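Local coordinates for protein beta-lactamase (PDB 5GWA) that probably hydrolyses beta-lactam antibiotics to substituted beta-amino acids, as a class A extended-spectrum beta-lactamase, and binds the inhibitor avibactam, at residues N127-H130 with N131-K135; A166-Q169 with L170-K173. All blocks are in the same frame, centred on the assembly; numbering follows the deposited sequence. Where two conformers were deposited one is given.

Overall arrangement
Two single-helix contacts follow one another along the chain without nesting or crossing: contact 1 ends at Lys135 before contact 2 begins at Ala166. Each is local, its two segments being successive turns of one helix, so neither closes a longer loop. Contact 1 lies on helix 126-135, which packs against helices 49-63 and 113-123. Contact 2 lies on helix 164-175, set between helix 49-63 and strands 21-28 and 243-253 of the five-stranded antiparallel sheet. Their centres are about 14 Å apart, and they meet where Ile133 CD1 packs 4.1 Å from Leu170 CD2. Helix 49-63 is the shared neighbour: His52 and Leu55 touch side chains from both contacts.

Contact 1: N127-H130 with N131-K135. With SO4 (sulfate ion), chain F.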
# COMPACT_ATOMS: atom_id res chain seq x y z
N ASN A 127 5.14 -0.43 -23.18
CA ASN A 127 5.22 -0.98 -24.55
C ASN A 127 6.51 -1.70 -24.83
O ASN A 127 6.49 -2.74 -25.47
CB ASN A 127 4.94 0.08 -25.65
CG ASN A 127 4.89 -0.54 -27.04
OD1 ASN A 127 5.75 -0.27 -27.90
ND2 ASN A 127 3.95 -1.47 -27.23
N LYS A 128 7.62 -1.23 -24.26
CA LYS A 128 8.90 -1.92 -24.39
C LYS A 128 8.79 -3.32 -23.79
O LYS A 128 9.30 -4.29 -24.34
CB LYS A 128 10.01 -1.14 -23.69
CG LYS A 128 11.38 -1.81 -23.73
CD LYS A 128 12.04 -1.50 -25.05
CE LYS A 128 12.15 -0.00 -25.27
NZ LYS A 128 12.70 0.32 -26.62
N VAL A 129 8.12 -3.43 -22.64
CA VAL A 129 8.10 -4.70 -21.96
C VAL A 129 7.14 -5.68 -22.66
O VAL A 129 7.45 -6.85 -22.85
CB VAL A 129 7.69 -4.51 -20.48
CG1 VAL A 129 7.60 -5.88 -19.81
CG2 VAL A 129 8.70 -3.61 -19.77
N HIS A 130 6.03 -5.14 -23.14
CA HIS A 130 5.06 -5.86 -23.94
C HIS A 130 5.74 -6.45 -25.16
O HIS A 130 5.56 -7.62 -25.47
CB HIS A 130 3.96 -4.91 -24.37
CG HIS A 130 2.97 -5.52 -25.30
ND1 HIS A 130 1.86 -6.21 -24.86
CD2 HIS A 130 3.01 -5.70 -26.64
CE1 HIS A 130 1.19 -6.67 -25.89
NE2 HIS A 130 1.90 -6.44 -26.98
N ASN A 131 6.48 -5.63 -25.89
CA ASN A 131 7.17 -6.13 -27.08
C ASN A 131 8.24 -7.16 -26.77
O ASN A 131 8.40 -8.14 -27.49
CB ASN A 131 7.78 -4.96 -27.84
CG ASN A 131 6.75 -4.10 -28.51
OD1 ASN A 131 5.63 -4.53 -28.74
ND2 ASN A 131 7.16 -2.90 -28.95
N PHE A 132 9.01 -6.92 -25.73
CA PHE A 132 10.07 -7.81 -25.32
C PHE A 132 9.50 -9.20 -25.12
O PHE A 132 10.06 -10.21 -25.54
CB PHE A 132 10.74 -7.30 -24.05
CG PHE A 132 11.72 -8.25 -23.46
CD1 PHE A 132 12.96 -8.42 -24.02
CD2 PHE A 132 11.34 -9.11 -22.44
CE1 PHE A 132 13.83 -9.37 -23.54
CE2 PHE A 132 12.25 -9.96 -21.87
CZ PHE A 132 13.49 -10.10 -22.41
N ILE A 133 8.41 -9.26 -24.37
CA ILE A 133 7.79 -10.54 -24.08
C ILE A 133 7.27 -11.20 -25.35
O ILE A 133 7.54 -12.39 -25.57
CB ILE A 133 6.64 -10.36 -23.06
CG1 ILE A 133 7.20 -9.92 -21.70
CG2 ILE A 133 5.86 -11.67 -22.89
CD1 ILE A 133 8.19 -10.84 -21.03
N SER A 134 6.54 -10.44 -26.16
CA SER A 134 6.03 -10.94 -27.43
C SER A 134 7.16 -11.55 -28.26
O SER A 134 6.99 -12.63 -28.88
CB SER A 134 5.34 -9.84 -28.22
OG SER A 134 4.88 -10.37 -29.45
N LYS A 135 8.31 -10.90 -28.26
CA LYS A 135 9.42 -11.36 -29.11
C LYS A 135 10.19 -12.56 -28.59
O LYS A 135 10.94 -13.21 -29.35
CB LYS A 135 10.38 -10.21 -29.38
CG LYS A 135 9.75 -9.10 -30.18
CD LYS A 135 9.87 -9.39 -31.67
CE LYS A 135 9.15 -8.34 -32.49
NZ LYS A 135 9.26 -8.66 -33.95
S SO4 F . 9.24 1.15 -28.03
O1 SO4 F . 8.56 0.69 -29.26
O2 SO4 F . 10.03 2.39 -28.20
O3 SO4 F . 8.18 1.43 -26.99
O4 SO4 F . 10.13 0.07 -27.56
O HOH W 1 5.60 -0.92 -30.56
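Asn127 O accepts the N-H of Asn131 at 2.9 Å, the first of five consecutive i to i+4 backbone bonds, the last from Lys135 N to Asn131 O, that mark regular alpha-helix. One turn apart, the Asn127 and Asn131 amides come together nearly at right angles, their planes 81° apart. Asn127 OD1 lies 3.2 Å from Asn131 ND2, and a water joins the same two atoms, donating to Asn127 OD1 at 2.7 Å and accepting from Asn131 ND2 at 3.0 Å. The two amides meet because their first torsions differ. Asn127 carries CG anti to its own N (chi1 -174°), whereas Asn131 swings CG beside its N (chi1 -71°), back over the preceding turn. The other end of the Asn131 amide faces His130, with OD1 in the ring plane at the edge, 3.6 Å from CD2. His130 ND1 is hydrogen-bonded to the backbone N of Ile143, a bond that limits rotation of the ring. In one of two conformers, Lys128 bends at its second and third torsions and NZ is hydrogen-bonded to sulfate O4 at 2.7 Å, a bond doubtful for the other; the ion, probably from the crystallisation liquor, also approaches Asn127 OD1. Elsewhere on the helix Val129 CG1 and Ile133 CG1 are 4.5 Å apart, a loose apolar pair. Val129 continues onto Phe120 and Val123, and Ile133 onto His52, while Phe132 rests on Leu55, Ala56 and Asp59. One water-bridged asparagine pair and apolar side chains turned to neighbouring helices make this an amphipathic helix in the helical part of the class A beta-lactamase fold.

Contact 2: A166-Q169 with L170-K173; sequences ATVQ and LLKK
Leu171 folds back along the preceding turn to lie beside Thr167, both side chains pointing the same way. Its CB is 3.6 Å from Thr167 O, and CG comes closer to that oxygen, at 3.3 Å. Beyond the branch, CD1 passes Thr167 O and reaches Thr167 CG2 at 3.9 Å; the same methyl is 4.4 Å from Val168 CG1. A chi1 of -72° accounts for this course, since it sets CG beside the backbone N and close to the same oxygen that the N-H uses: Leu171 N donates to Thr167 O at 2.8 Å. The same i to i+4 pattern holds from Ala166 to Lys173, so the contact is one alpha-helical turn against the next. In the class A beta-lactamase fold helix 164-175, buried at Ala166 to Val168, Leu170 and Leu171, lies between the five-stranded antiparallel sheet and helix 49-63: Thr167, Val168 and Leu171 touch Ala245 or Ala247 of strand 243-253, while Leu170 and Leu171 touch Phe51. Thr167 is turned so that its methyl is anti to its N and takes the Leu171 contact, while OG1 hydrogen-bonds to Tyr249 OH. Lys172 runs extended from a CB 3.4 Å from Val168 O, and its NZ is hydrogen-bonded to Gly28 O. Lys173 instead lays CG 3.4 Å from Gln169 O before bending at its last torsion, and its NZ makes a weak bond to Leu136 O.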
# COMPACT_ATOMS: atom_id res chain seq x y z
N ALA A 166 0.03 -19.01 -21.42
CA ALA A 166 1.12 -18.09 -21.78
C ALA A 166 2.10 -17.99 -20.61
O ALA A 166 3.33 -17.97 -20.78
CB ALA A 166 0.61 -16.74 -22.16
N THR A 167 1.56 -17.79 -19.41
CA THR A 167 2.41 -17.59 -18.27
C THR A 167 3.37 -18.75 -18.06
O THR A 167 4.56 -18.53 -17.84
CB THR A 167 1.59 -17.38 -17.00
OG1 THR A 167 0.60 -16.36 -17.23
CG2 THR A 167 2.48 -17.01 -15.86
N VAL A 168 2.86 -19.98 -18.07
CA VAL A 168 3.74 -21.10 -17.81
C VAL A 168 4.71 -21.37 -18.99
O VAL A 168 5.84 -21.79 -18.74
CB VAL A 168 3.03 -22.38 -17.38
CG1 VAL A 168 2.33 -22.22 -16.05
CG2 VAL A 168 2.08 -22.89 -18.48
N GLN A 169 4.31 -21.07 -20.22
CA GLN A 169 5.26 -21.08 -21.35
C GLN A 169 6.42 -20.15 -21.08
O GLN A 169 7.60 -20.53 -21.27
CB GLN A 169 4.55 -20.71 -22.64
CG GLN A 169 3.57 -21.77 -23.11
CD GLN A 169 2.51 -21.23 -24.05
OE1 GLN A 169 2.71 -20.21 -24.70
NE2 GLN A 169 1.40 -21.95 -24.16
N LEU A 170 6.10 -18.94 -20.64
CA LEU A 170 7.15 -17.99 -20.30
C LEU A 170 8.00 -18.45 -19.14
O LEU A 170 9.23 -18.22 -19.13
CB LEU A 170 6.53 -16.61 -20.06
CG LEU A 170 7.47 -15.46 -19.73
CD1 LEU A 170 8.28 -15.14 -20.99
CD2 LEU A 170 6.73 -14.19 -19.28
N LEU A 171 7.36 -18.94 -18.07
CA LEU A 171 8.11 -19.43 -16.92
C LEU A 171 9.08 -20.55 -17.28
O LEU A 171 10.17 -20.63 -16.72
CB LEU A 171 7.17 -19.91 -15.82
CG LEU A 171 6.43 -18.80 -15.08
CD1 LEU A 171 5.23 -19.37 -14.37
CD2 LEU A 171 7.30 -18.05 -14.09
N LYS A 172 8.68 -21.41 -18.22
CA LYS A 172 9.54 -22.51 -18.65
C LYS A 172 10.73 -22.05 -19.50
O LYS A 172 11.87 -22.46 -19.20
CB LYS A 172 8.70 -23.54 -19.41
CG LYS A 172 9.49 -24.71 -19.96
CD LYS A 172 8.56 -25.77 -20.50
CE LYS A 172 9.30 -26.98 -21.02
NZ LYS A 172 8.42 -28.17 -21.13
N LYS A 173 10.51 -21.10 -20.40
CA LYS A 173 11.60 -20.45 -21.16
C LYS A 173 12.59 -19.85 -20.18
O LYS A 173 13.81 -20.02 -20.26
CB LYS A 173 11.05 -19.36 -22.06
CG LYS A 173 10.25 -19.88 -23.25
CD LYS A 173 9.96 -18.77 -24.24
CE LYS A 173 9.12 -19.27 -25.40
NZ LYS A 173 10.02 -19.81 -26.45